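Local coordinates for protein gene product PA4716 (Pseudomonas aeruginosa, PDB 1U0K) that is of unknown function but belongs to the PhzF family and is probably an isomerase, perhaps an epimerase, at residues 6-10 with 22-27; 37-42 with 64-70; 140-146 with 179-185; 164-170 with 194-200. One frame throughout, in Å; residues are numbered along the deposited sequence.

Contact 1 (6-10 with 22-27)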
# COMPACT_ATOMS: atom_id res chain seq x y z
N ARG A 6 -8.19 18.43 -5.27
CA ARG A 6 -7.59 18.00 -4.03
C ARG A 6 -7.97 16.58 -3.73
O ARG A 6 -9.02 16.09 -4.16
CB ARG A 6 -8.10 18.83 -2.86
CG ARG A 6 -7.83 20.32 -2.95
CD ARG A 6 -8.69 21.17 -2.03
NE ARG A 6 -10.13 20.93 -2.21
CZ ARG A 6 -11.09 21.52 -1.50
NH1 ARG A 6 -10.79 22.39 -0.53
NH2 ARG A 6 -12.36 21.23 -1.74
N TYR A 7 -7.11 15.92 -2.98
CA TYR A 7 -7.51 14.75 -2.21
C TYR A 7 -7.15 14.97 -0.75
O TYR A 7 -6.41 15.90 -0.40
CB TYR A 7 -6.93 13.46 -2.78
CG TYR A 7 -5.44 13.29 -2.59
CD1 TYR A 7 -4.92 12.82 -1.41
CD2 TYR A 7 -4.57 13.64 -3.61
CE1 TYR A 7 -3.55 12.67 -1.24
CE2 TYR A 7 -3.18 13.48 -3.46
CZ TYR A 7 -2.69 13.01 -2.26
OH TYR A 7 -1.33 12.87 -2.07
N TRP A 8 -7.71 14.12 0.10
CA TRP A 8 -7.54 14.25 1.54
C TRP A 8 -7.20 12.90 2.13
O TRP A 8 -7.80 11.91 1.75
CB TRP A 8 -8.82 14.76 2.19
CG TRP A 8 -9.37 16.00 1.57
CD1 TRP A 8 -9.98 16.13 0.34
CD2 TRP A 8 -9.40 17.31 2.16
NE1 TRP A 8 -10.36 17.43 0.14
CE2 TRP A 8 -10.03 18.17 1.24
CE3 TRP A 8 -8.96 17.84 3.38
CZ2 TRP A 8 -10.23 19.53 1.50
CZ3 TRP A 8 -9.16 19.18 3.63
CH2 TRP A 8 -9.79 20.01 2.70
N GLN A 9 -6.29 12.89 3.10
CA GLN A 9 -5.93 11.70 3.85
C GLN A 9 -6.66 11.74 5.18
O GLN A 9 -6.55 12.70 5.92
CB GLN A 9 -4.40 11.66 4.07
CG GLN A 9 -3.91 10.49 4.90
CD GLN A 9 -4.15 9.14 4.26
OE1 GLN A 9 -4.30 9.04 3.04
NE2 GLN A 9 -4.19 8.10 5.08
N LEU A 10 -7.45 10.71 5.44
CA LEU A 10 -8.25 10.58 6.65
C LEU A 10 -7.97 9.25 7.32
O LEU A 10 -7.52 8.31 6.67
CB LEU A 10 -9.75 10.61 6.30
CG LEU A 10 -10.42 11.96 6.04
CD1 LEU A 10 -9.88 12.64 4.83
CD2 LEU A 10 -11.92 11.76 5.90
N GLY A 22 -6.58 4.07 7.27
CA GLY A 22 -6.31 5.18 6.39
C GLY A 22 -7.13 5.11 5.13
O GLY A 22 -7.42 4.03 4.59
N LEU A 23 -7.51 6.29 4.64
CA LEU A 23 -8.38 6.44 3.48
C LEU A 23 -8.03 7.71 2.73
O LEU A 23 -7.85 8.75 3.37
CB LEU A 23 -9.82 6.58 3.98
CG LEU A 23 -10.91 6.92 2.97
CD1 LEU A 23 -11.22 5.72 2.10
CD2 LEU A 23 -12.16 7.39 3.70
N ALA A 24 -8.00 7.65 1.40
CA ALA A 24 -7.94 8.86 0.58
C ALA A 24 -9.31 9.19 0.02
O ALA A 24 -10.03 8.30 -0.45
CB ALA A 24 -6.95 8.71 -0.54
N VAL A 25 -9.68 10.47 0.08
CA VAL A 25 -10.96 10.95 -0.43
C VAL A 25 -10.72 12.06 -1.43
O VAL A 25 -10.03 13.02 -1.12
CB VAL A 25 -11.83 11.53 0.71
CG1 VAL A 25 -13.18 12.04 0.16
CG2 VAL A 25 -12.04 10.52 1.82
N PHE A 26 -11.27 11.93 -2.63
CA PHE A 26 -11.22 12.95 -3.66
C PHE A 26 -12.61 13.61 -3.63
O PHE A 26 -13.59 12.98 -4.00
CB PHE A 26 -10.92 12.34 -5.03
CG PHE A 26 -9.51 11.82 -5.19
CD1 PHE A 26 -9.07 10.72 -4.48
CD2 PHE A 26 -8.62 12.44 -6.07
CE1 PHE A 26 -7.76 10.24 -4.63
CE2 PHE A 26 -7.33 11.95 -6.24
CZ PHE A 26 -6.91 10.87 -5.52
N ASP A 27 -12.70 14.85 -3.18
CA ASP A 27 -14.01 15.46 -2.97
C ASP A 27 -14.70 15.94 -4.23
O ASP A 27 -15.91 16.17 -4.22
CB ASP A 27 -13.94 16.60 -1.95
CG ASP A 27 -13.17 17.77 -2.46
OD1 ASP A 27 -11.95 17.66 -2.59
OD2 ASP A 27 -13.72 18.85 -2.75
O HOH W 1 -11.21 18.49 -5.50

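Contact 2 (37-42 with 64-70)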
# COMPACT_ATOMS: atom_id res chain seq x y z
N MSE A 37 -9.15 6.99 -11.88
CA MSE A 37 -9.53 6.71 -10.51
C MSE A 37 -8.77 5.47 -10.00
O MSE A 37 -8.20 5.48 -8.91
CB MSE A 37 -11.04 6.49 -10.39
CG MSE A 37 -11.82 7.77 -10.60
SE MSE A 37 -13.72 7.41 -10.50
CE MSE A 37 -14.44 9.02 -11.28
N GLN A 38 -8.71 4.42 -10.81
CA GLN A 38 -7.96 3.23 -10.42
C GLN A 38 -6.48 3.54 -10.28
O GLN A 38 -5.83 3.03 -9.35
CB GLN A 38 -8.17 2.07 -11.41
CG GLN A 38 -7.46 0.79 -11.01
CD GLN A 38 -7.97 0.17 -9.74
OE1 GLN A 38 -7.43 0.43 -8.64
NE2 GLN A 38 -9.01 -0.62 -9.85
N ALA A 39 -5.95 4.36 -11.17
CA ALA A 39 -4.52 4.71 -11.14
C ALA A 39 -4.19 5.55 -9.91
O ALA A 39 -3.14 5.35 -9.30
CB ALA A 39 -4.11 5.41 -12.41
N TRP A 40 -5.07 6.49 -9.54
CA TRP A 40 -4.86 7.32 -8.34
C TRP A 40 -4.97 6.47 -7.08
O TRP A 40 -4.26 6.70 -6.10
CB TRP A 40 -5.86 8.49 -8.28
CG TRP A 40 -5.36 9.72 -8.90
CD1 TRP A 40 -5.76 10.27 -10.08
CD2 TRP A 40 -4.32 10.55 -8.41
NE1 TRP A 40 -5.05 11.42 -10.33
CE2 TRP A 40 -4.15 11.61 -9.31
CE3 TRP A 40 -3.52 10.53 -7.26
CZ2 TRP A 40 -3.21 12.63 -9.12
CZ3 TRP A 40 -2.57 11.53 -7.08
CH2 TRP A 40 -2.43 12.56 -8.00
N THR A 41 -5.84 5.46 -7.09
CA THR A 41 -5.96 4.56 -5.94
C THR A 41 -4.62 3.83 -5.74
O THR A 41 -4.14 3.70 -4.61
CB THR A 41 -7.11 3.57 -6.19
OG1 THR A 41 -8.35 4.30 -6.31
CG2 THR A 41 -7.32 2.65 -4.99
N ARG A 42 -4.02 3.37 -6.83
CA ARG A 42 -2.72 2.69 -6.78
C ARG A 42 -1.61 3.65 -6.39
O ARG A 42 -0.64 3.26 -5.72
CB ARG A 42 -2.44 2.01 -8.11
CG ARG A 42 -3.26 0.76 -8.28
CD ARG A 42 -3.35 0.25 -9.70
NE ARG A 42 -4.22 -0.92 -9.73
CZ ARG A 42 -4.69 -1.49 -10.83
NH1 ARG A 42 -4.37 -1.02 -12.02
NH2 ARG A 42 -5.47 -2.55 -10.73
N ARG A 64 -17.54 6.54 -5.92
CA ARG A 64 -16.89 5.39 -6.53
C ARG A 64 -15.78 4.98 -5.56
O ARG A 64 -14.99 5.82 -5.13
CB ARG A 64 -16.28 5.76 -7.88
CG ARG A 64 -17.22 6.38 -8.92
CD ARG A 64 -18.11 5.41 -9.62
NE ARG A 64 -17.40 4.41 -10.43
CZ ARG A 64 -16.95 4.58 -11.66
NH1 ARG A 64 -17.06 5.75 -12.29
NH2 ARG A 64 -16.37 3.56 -12.27
N ILE A 65 -15.76 3.70 -5.20
CA ILE A 65 -14.79 3.16 -4.25
C ILE A 65 -13.92 2.13 -4.95
O ILE A 65 -14.43 1.25 -5.63
CB ILE A 65 -15.48 2.50 -3.04
CG1 ILE A 65 -16.33 3.50 -2.27
CG2 ILE A 65 -14.45 1.88 -2.13
CD1 ILE A 65 -17.28 2.86 -1.27
N PHE A 66 -12.61 2.27 -4.80
CA PHE A 66 -11.65 1.35 -5.37
C PHE A 66 -10.70 0.82 -4.32
O PHE A 66 -10.24 1.55 -3.44
CB PHE A 66 -10.80 2.03 -6.43
CG PHE A 66 -11.57 2.43 -7.66
CD1 PHE A 66 -12.34 3.57 -7.66
CD2 PHE A 66 -11.46 1.68 -8.82
CE1 PHE A 66 -13.03 3.93 -8.81
CE2 PHE A 66 -12.16 2.04 -9.97
CZ PHE A 66 -12.94 3.16 -9.96
N THR A 67 -10.36 -0.46 -4.45
CA THR A 67 -9.15 -1.00 -3.83
C THR A 67 -8.03 -0.95 -4.85
O THR A 67 -8.23 -0.55 -5.99
CB THR A 67 -9.33 -2.45 -3.35
OG1 THR A 67 -9.50 -3.30 -4.49
CG2 THR A 67 -10.56 -2.63 -2.51
N LEU A 68 -6.84 -1.40 -4.48
CA LEU A 68 -5.75 -1.45 -5.43
C LEU A 68 -6.00 -2.50 -6.50
O LEU A 68 -5.36 -2.47 -7.55
CB LEU A 68 -4.40 -1.68 -4.73
CG LEU A 68 -3.71 -0.37 -4.36
CD1 LEU A 68 -4.35 0.27 -3.15
CD2 LEU A 68 -2.23 -0.56 -4.13
N GLU A 69 -6.94 -3.41 -6.25
CA GLU A 69 -7.25 -4.48 -7.22
C GLU A 69 -8.36 -4.10 -8.20
O GLU A 69 -8.25 -4.40 -9.39
CB GLU A 69 -7.62 -5.76 -6.46
CG GLU A 69 -6.41 -6.51 -5.91
CD GLU A 69 -6.03 -6.12 -4.49
OE1 GLU A 69 -6.39 -5.02 -4.03
OE2 GLU A 69 -5.36 -6.95 -3.83
N GLU A 70 -9.41 -3.46 -7.71
CA GLU A 70 -10.65 -3.32 -8.48
C GLU A 70 -11.60 -2.30 -7.86
O GLU A 70 -11.43 -1.90 -6.72
CB GLU A 70 -11.36 -4.68 -8.53
CG GLU A 70 -11.89 -5.11 -7.16
CD GLU A 70 -12.09 -6.61 -7.02
OE1 GLU A 70 -11.94 -7.14 -5.88
OE2 GLU A 70 -12.41 -7.24 -8.05

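Contact 3 (140-146 with 179-185)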
# COMPACT_ATOMS: atom_id res chain seq x y z
N TRP A 140 -12.82 -27.21 4.31
CA TRP A 140 -11.89 -26.74 3.28
C TRP A 140 -11.45 -25.30 3.54
O TRP A 140 -10.27 -24.98 3.45
CB TRP A 140 -12.50 -26.89 1.88
CG TRP A 140 -11.54 -26.53 0.78
CD1 TRP A 140 -10.68 -27.38 0.12
CD2 TRP A 140 -11.30 -25.23 0.24
NE1 TRP A 140 -9.95 -26.68 -0.80
CE2 TRP A 140 -10.30 -25.36 -0.75
CE3 TRP A 140 -11.84 -23.96 0.49
CZ2 TRP A 140 -9.84 -24.27 -1.49
CZ3 TRP A 140 -11.37 -22.88 -0.24
CH2 TRP A 140 -10.38 -23.04 -1.23
N PHE A 141 -12.40 -24.43 3.87
CA PHE A 141 -12.07 -23.02 4.11
C PHE A 141 -11.17 -22.83 5.34
O PHE A 141 -10.28 -21.99 5.34
CB PHE A 141 -13.35 -22.17 4.22
CG PHE A 141 -13.82 -21.64 2.90
CD1 PHE A 141 -14.79 -22.31 2.17
CD2 PHE A 141 -13.28 -20.48 2.38
CE1 PHE A 141 -15.23 -21.82 0.94
CE2 PHE A 141 -13.70 -19.99 1.15
CZ PHE A 141 -14.68 -20.66 0.44
N ALA A 142 -11.41 -23.63 6.37
CA ALA A 142 -10.56 -23.58 7.56
C ALA A 142 -9.11 -23.86 7.18
O ALA A 142 -8.21 -23.12 7.55
CB ALA A 142 -11.04 -24.59 8.60
N GLU A 143 -8.90 -24.90 6.38
CA GLU A 143 -7.55 -25.29 5.97
C GLU A 143 -6.88 -24.34 4.96
O GLU A 143 -5.66 -24.28 4.87
CB GLU A 143 -7.58 -26.71 5.44
CG GLU A 143 -7.87 -27.72 6.55
CD GLU A 143 -8.50 -29.00 6.05
OE1 GLU A 143 -8.74 -29.10 4.84
OE2 GLU A 143 -8.76 -29.90 6.88
N ALA A 144 -7.70 -23.60 4.22
CA ALA A 144 -7.19 -22.57 3.33
C ALA A 144 -6.59 -21.41 4.13
O ALA A 144 -5.85 -20.60 3.59
CB ALA A 144 -8.31 -22.06 2.42
N PHE A 145 -6.94 -21.33 5.41
CA PHE A 145 -6.36 -20.36 6.34
C PHE A 145 -5.48 -21.02 7.42
O PHE A 145 -5.32 -20.47 8.51
CB PHE A 145 -7.47 -19.51 6.96
CG PHE A 145 -8.03 -18.47 6.03
CD1 PHE A 145 -9.05 -18.78 5.15
CD2 PHE A 145 -7.51 -17.19 6.03
CE1 PHE A 145 -9.55 -17.83 4.28
CE2 PHE A 145 -8.02 -16.23 5.16
CZ PHE A 145 -9.04 -16.55 4.29
N SER A 146 -4.91 -22.19 7.10
CA SER A 146 -4.00 -22.92 8.00
C SER A 146 -4.65 -23.35 9.33
O SER A 146 -3.98 -23.42 10.36
CB SER A 146 -2.73 -22.10 8.27
OG SER A 146 -2.14 -21.63 7.07
N ALA A 179 -4.06 -17.55 11.84
CA ALA A 179 -4.61 -17.72 10.50
C ALA A 179 -3.66 -17.18 9.43
O ALA A 179 -3.09 -16.11 9.60
CB ALA A 179 -5.97 -17.04 10.40
N ARG A 180 -3.49 -17.95 8.36
CA ARG A 180 -2.67 -17.57 7.21
C ARG A 180 -3.25 -18.17 5.93
O ARG A 180 -3.34 -19.39 5.81
CB ARG A 180 -1.23 -18.09 7.37
CG ARG A 180 -0.53 -17.63 8.64
CD ARG A 180 0.95 -18.02 8.72
NE ARG A 180 1.70 -17.64 7.52
CZ ARG A 180 2.02 -16.39 7.18
NH1 ARG A 180 1.67 -15.36 7.95
NH2 ARG A 180 2.70 -16.17 6.06
N GLN A 181 -3.63 -17.32 4.98
CA GLN A 181 -4.17 -17.80 3.70
C GLN A 181 -3.09 -18.51 2.87
O GLN A 181 -2.08 -17.90 2.52
CB GLN A 181 -4.78 -16.65 2.90
CG GLN A 181 -5.69 -17.10 1.77
CD GLN A 181 -6.23 -15.94 0.96
OE1 GLN A 181 -6.62 -14.92 1.53
NE2 GLN A 181 -6.25 -16.09 -0.36
N VAL A 182 -3.32 -19.78 2.55
CA VAL A 182 -2.38 -20.58 1.76
C VAL A 182 -2.97 -21.14 0.44
O VAL A 182 -2.24 -21.70 -0.37
CB VAL A 182 -1.80 -21.76 2.59
CG1 VAL A 182 -1.02 -21.22 3.78
CG2 VAL A 182 -2.89 -22.73 3.03
N ASN A 183 -4.28 -20.99 0.23
CA ASN A 183 -4.91 -21.47 -1.00
C ASN A 183 -5.64 -20.37 -1.75
O ASN A 183 -6.04 -19.36 -1.16
CB ASN A 183 -5.88 -22.62 -0.71
CG ASN A 183 -5.19 -23.84 -0.12
OD1 ASN A 183 -5.76 -24.55 0.70
ND2 ASN A 183 -3.95 -24.10 -0.55
N ASP A 184 -5.82 -20.57 -3.05
CA ASP A 184 -6.65 -19.69 -3.86
C ASP A 184 -8.11 -19.95 -3.49
O ASP A 184 -8.54 -21.10 -3.43
CB ASP A 184 -6.43 -19.94 -5.35
CG ASP A 184 -7.40 -19.16 -6.22
OD1 ASP A 184 -7.24 -17.93 -6.33
OD2 ASP A 184 -8.37 -19.69 -6.81
N LEU A 185 -8.85 -18.87 -3.23
CA LEU A 185 -10.22 -18.95 -2.73
C LEU A 185 -11.26 -18.63 -3.79
O LEU A 185 -12.45 -18.76 -3.53
CB LEU A 185 -10.40 -17.97 -1.57
CG LEU A 185 -9.41 -18.05 -0.42
CD1 LEU A 185 -9.62 -16.88 0.53
CD2 LEU A 185 -9.54 -19.38 0.32
O HOH W 2 -8.06 -25.50 1.72
O HOH W 3 1.17 -20.89 6.81

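Contact 4 (164-170 with 194-200)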
# COMPACT_ATOMS: atom_id res chain seq x y z
N LEU A 164 -21.63 -6.06 -0.43
CA LEU A 164 -20.49 -6.90 -0.77
C LEU A 164 -20.57 -8.17 0.08
O LEU A 164 -20.38 -8.10 1.29
CB LEU A 164 -19.19 -6.14 -0.50
CG LEU A 164 -17.86 -6.81 -0.84
CD1 LEU A 164 -17.76 -7.15 -2.32
CD2 LEU A 164 -16.72 -5.91 -0.41
N PRO A 165 -20.85 -9.31 -0.53
CA PRO A 165 -21.04 -10.56 0.23
C PRO A 165 -19.75 -11.15 0.81
O PRO A 165 -18.80 -11.41 0.07
CB PRO A 165 -21.67 -11.51 -0.79
CG PRO A 165 -21.22 -11.01 -2.12
CD PRO A 165 -21.03 -9.53 -1.98
N TYR A 166 -19.75 -11.38 2.12
CA TYR A 166 -18.66 -12.06 2.81
C TYR A 166 -19.12 -13.43 3.24
O TYR A 166 -20.23 -13.58 3.71
CB TYR A 166 -18.25 -11.28 4.05
CG TYR A 166 -17.53 -9.99 3.75
CD1 TYR A 166 -18.25 -8.83 3.48
CD2 TYR A 166 -16.15 -9.94 3.73
CE1 TYR A 166 -17.59 -7.64 3.21
CE2 TYR A 166 -15.48 -8.75 3.45
CZ TYR A 166 -16.21 -7.61 3.19
OH TYR A 166 -15.56 -6.43 2.91
N LEU A 167 -18.26 -14.43 3.08
CA LEU A 167 -18.42 -15.68 3.80
C LEU A 167 -17.89 -15.42 5.20
O LEU A 167 -16.71 -15.21 5.39
CB LEU A 167 -17.60 -16.79 3.13
CG LEU A 167 -17.96 -18.28 3.29
CD1 LEU A 167 -16.69 -19.13 3.41
CD2 LEU A 167 -18.94 -18.56 4.43
N LEU A 168 -18.78 -15.38 6.18
CA LEU A 168 -18.39 -15.27 7.58
C LEU A 168 -18.05 -16.68 8.07
O LEU A 168 -18.86 -17.59 7.95
CB LEU A 168 -19.51 -14.65 8.41
CG LEU A 168 -20.07 -13.32 7.92
CD1 LEU A 168 -21.10 -12.79 8.90
CD2 LEU A 168 -18.96 -12.29 7.71
N LEU A 169 -16.82 -16.83 8.57
CA LEU A 169 -16.30 -18.12 8.99
C LEU A 169 -15.99 -18.07 10.48
O LEU A 169 -14.92 -17.62 10.86
CB LEU A 169 -15.01 -18.44 8.22
CG LEU A 169 -14.54 -19.89 8.32
CD1 LEU A 169 -15.49 -20.83 7.60
CD2 LEU A 169 -13.13 -20.02 7.78
N PRO A 170 -16.94 -18.49 11.33
CA PRO A 170 -16.72 -18.46 12.78
C PRO A 170 -15.61 -19.41 13.21
O PRO A 170 -15.69 -20.61 12.94
CB PRO A 170 -18.08 -18.86 13.35
CG PRO A 170 -19.04 -18.59 12.27
CD PRO A 170 -18.30 -18.93 11.01
N ALA A 194 -19.99 -15.54 -2.86
CA ALA A 194 -19.28 -14.67 -1.93
C ALA A 194 -18.04 -14.07 -2.59
O ALA A 194 -17.41 -14.70 -3.44
CB ALA A 194 -18.88 -15.46 -0.68
N ALA A 195 -17.71 -12.86 -2.18
CA ALA A 195 -16.56 -12.13 -2.72
C ALA A 195 -15.30 -12.29 -1.87
O ALA A 195 -14.20 -12.40 -2.41
CB ALA A 195 -16.89 -10.66 -2.84
N PHE A 196 -15.47 -12.27 -0.54
CA PHE A 196 -14.34 -12.37 0.40
C PHE A 196 -14.70 -13.20 1.62
O PHE A 196 -15.88 -13.35 1.95
CB PHE A 196 -13.95 -10.99 0.90
CG PHE A 196 -13.42 -10.09 -0.17
CD1 PHE A 196 -14.24 -9.13 -0.75
CD2 PHE A 196 -12.11 -10.23 -0.62
CE1 PHE A 196 -13.75 -8.30 -1.75
CE2 PHE A 196 -11.62 -9.40 -1.61
CZ PHE A 196 -12.44 -8.45 -2.18
N VAL A 197 -13.68 -13.70 2.30
CA VAL A 197 -13.81 -14.39 3.58
C VAL A 197 -13.51 -13.42 4.72
O VAL A 197 -12.54 -12.65 4.65
CB VAL A 197 -12.83 -15.58 3.70
CG1 VAL A 197 -12.89 -16.20 5.11
CG2 VAL A 197 -13.12 -16.64 2.67
N TYR A 198 -14.34 -13.45 5.76
CA TYR A 198 -14.11 -12.71 6.99
C TYR A 198 -14.07 -13.71 8.15
O TYR A 198 -15.07 -14.34 8.48
CB TYR A 198 -15.22 -11.67 7.20
CG TYR A 198 -14.92 -10.64 8.26
CD1 TYR A 198 -14.27 -9.45 7.93
CD2 TYR A 198 -15.29 -10.83 9.58
CE1 TYR A 198 -13.99 -8.49 8.90
CE2 TYR A 198 -15.01 -9.88 10.56
CZ TYR A 198 -14.36 -8.71 10.22
OH TYR A 198 -14.08 -7.77 11.20
N LEU A 199 -12.89 -13.87 8.75
CA LEU A 199 -12.73 -14.75 9.92
C LEU A 199 -13.29 -14.05 11.14
O LEU A 199 -12.99 -12.88 11.37
CB LEU A 199 -11.26 -15.10 10.15
CG LEU A 199 -10.48 -15.73 9.00
CD1 LEU A 199 -9.08 -16.11 9.46
CD2 LEU A 199 -11.21 -16.93 8.43
N LEU A 200 -14.08 -14.77 11.93
CA LEU A 200 -14.86 -14.16 13.00
C LEU A 200 -14.79 -14.96 14.30
O LEU A 200 -15.22 -16.10 14.34
CB LEU A 200 -16.32 -14.04 12.57
CG LEU A 200 -17.31 -13.38 13.54
CD1 LEU A 200 -16.91 -11.95 13.82
CD2 LEU A 200 -18.71 -13.44 12.97

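Contact 1 (6-10 with 22-27)
Tyr-7 and Phe-26 pack closely where strand 6-10 runs antiparallel to strand 22-26. Tyr-7 CB sits over the centre of the Phe-26 ring, 3.6 Å from its centroid, in a CH-pi contact. The Tyr-7 CG lies between the backbone N and the carbonyl carbon (chi1 70°). The tyrosine ring therefore runs alongside the Phe-26 ring in the same direction, with the two planes 33° apart. Phe-51 stacks on Phe-26, and Trp-40 meets it edge-to-face. On the other face of the sheet, Leu-10 CD2 approaches Val-25 CG2 at 4.3 Å, and Leu-85 of helix 78-90 touches Val-25.

The two strands form a beta hairpin. Two hydrogen-bonded pairs hold it, Trp-8 with Val-25 and Leu-10 with Leu-23. The Leu-10 N to Leu-23 O bond, 2.9 Å long, is the straightest of the four backbone bonds. Leu-23 also lies near Glu-48, the predicted active-site residue.

The end at Arg-6 and Asp-27 is more open and polar. Arg-6 NH2 forms a salt bridge with Asp-27 OD2 at 2.9 Å, meeting it from above the carboxylate plane. Trp-8 NE1 donates to the other oxygen, Asp-27 OD1, at 3.2 Å; this oxygen lies in the indole plane, but the carboxylate is turned 78° from the ring. A water bridges Arg-6 N and Asp-27 OD1, so three partners hold the carboxylate.

Contact 2 (37-42 with 64-70)
Phe-66 packs against helix 37-42, and three helix side chains meet it from different directions. Met-37, a selenomethionine, runs crosswise to the phenylalanine side chain, with CB 3.6 Å from Phe-66 CE1. Its SE makes an oblique Met-aromatic contact, 5.1 Å from the ring centroid. The extended Met-37 chain carries SE on to Arg-64, where it lies over one face of the guanidinium. That guanidinium is held by salt bridges to Glu-71 and Asp-34. Gln-38 places its amide near Phe-66 CD2, with the amide plane almost perpendicular to the ring. Thr-41 also lies across Phe-66, and its OG1 is 3.3 Å from Phe-66 CB. The hydroxyl donates to Met-37 O at 2.9 Å, a carbonyl that also accepts from Thr-41 N on the opposite face of its plane.

This is helix-on-sheet packing: helix 37-42 lies on strand 64-67, the axes of these short segments 49° apart. Further on, Thr-67 OG1 accepts from the backbone N of Glu-69 and of Glu-70, forming an ST turn and ST motif.

The Arg-42 and Leu-68 side chains run antiparallel alongside each other. The arginine is extended from CG to NE and grips Leu-68 O side-on. NE reaches that oxygen at 2.9 Å and NH2 at 3.2 Å, and the oxygen lies in the guanidinium plane. Gln-38 CG covers one guanidinium face, 3.6 Å above its centre.

Contact 3 (140-146 with 179-185)
A Schellman motif ends helix 135-144, and the loop between helices 173-177 and 186-192 runs along this helix end. Ser-146, with positive phi, is the C-prime residue of the motif. Its N bonds back to Glu-143 O, and Leu-147 N bonds to Ala-142 O. The carbonyls at the helix end turn to the loop. Ala-144 O accepts from Val-182 N at 2.9 Å. Phe-145 O accepts from Arg-180 N, but here the donor stands well above the carbonyl plane, 61° out of it. Ser-146 OG donates to Arg-180 O at 2.8 Å, in the carbonyl plane and on a lone pair. Its chi1 of -50° sets OG beside its own backbone N, on the side of this carbonyl.

Next to these bonds the packing is apolar. Leu-185 splits its two methyls between neighbours. CD1 meets Phe-145 CZ at 3.8 Å, the two side chains nearly perpendicular. CD2 touches Ala-144 CB at 3.6 Å and also Trp-140 CZ3 and Phe-141 CE2, obliquely to both rings. Phe-145 runs alongside Gln-181, whose CG is over one ring face. Gln-181 NE2 bonds to Asn-212 O and only weakly to Asn-183 O. Val-197 and Leu-199 of strand 196-201 pack on Phe-145, so the helix end, the loop and the strand share an apolar layer.

At the solvent edge, Trp-140 CH2 brings the ring edge to Asp-184 O, 3.5 Å away and in the indole plane. A water over one face of the indole donates to Trp-140 O and, at 2.7 Å, to Asn-183 OD1.

Contact 4 (164-170 with 194-200)
Two neighbouring parallel strands pair here, in a buried part of the fold. Strand 166-170 lies beside strand 196-200, in register from Tyr-166 with Phe-196 to Pro-170 with Leu-200. Backbone bonds alternate along the pair. Leu-167 N reaches Phe-196 O at 2.8 Å, and Leu-167 O takes Tyr-198 N at 174°. At the start of the pair, Pro-165 O accepts from Ala-195 N at 2.9 Å and weakly from Phe-196 N.

The chain joins the two strands through helices 173-177 and 186-192. The pairing is consistent with one lobe of the diaminopimelate epimerase-like fold of the PhzF family. Leu-189 of helix 186-192 packs on Leu-167 and Val-197, on one face of the strand pair. On this face Leu-169 and Leu-199 also run together, with their CD2 atoms 3.7 Å apart.

The other face carries the aromatics. Tyr-166 crosses Phe-196 at a slant, with CE2 3.7 Å from Phe-196 CB. Leu-168 CD2 meets Tyr-198 CB at 3.8 Å. The Tyr-198 CG is anti to its backbone N (chi1 -166°), which leads the ring away from the neighbouring strand, and its OH bonds to Gln-248. The Tyr-166 hydroxyl bonds to Ser-223. Leu-164 CD2 packs on Phe-196 CE1.

How the contacts relate
From the N terminus, contact 1 closes first, as the hairpin of strands 6-12 and 21-26. Contact 2 follows in series and lays helix 34-44 on strand 60-67. Trp-40 of that helix packs on Phe-26 and Tyr-7, so contacts 1 and 2 touch; both also reach the second subunit. Contact 3 joins helix 135-144 to the loop before helix 186-192. Contact 4 closes the link from strand 166-170 to strand 196-201 through helices 173-177 and 186-192. Contacts 3 and 4 cross, since their segments alternate. Phe-141, Phe-145 and Ala-179 tie them together against the two strands. Glu-70 packs on Phe-196, which brings contact 2 to contact 4.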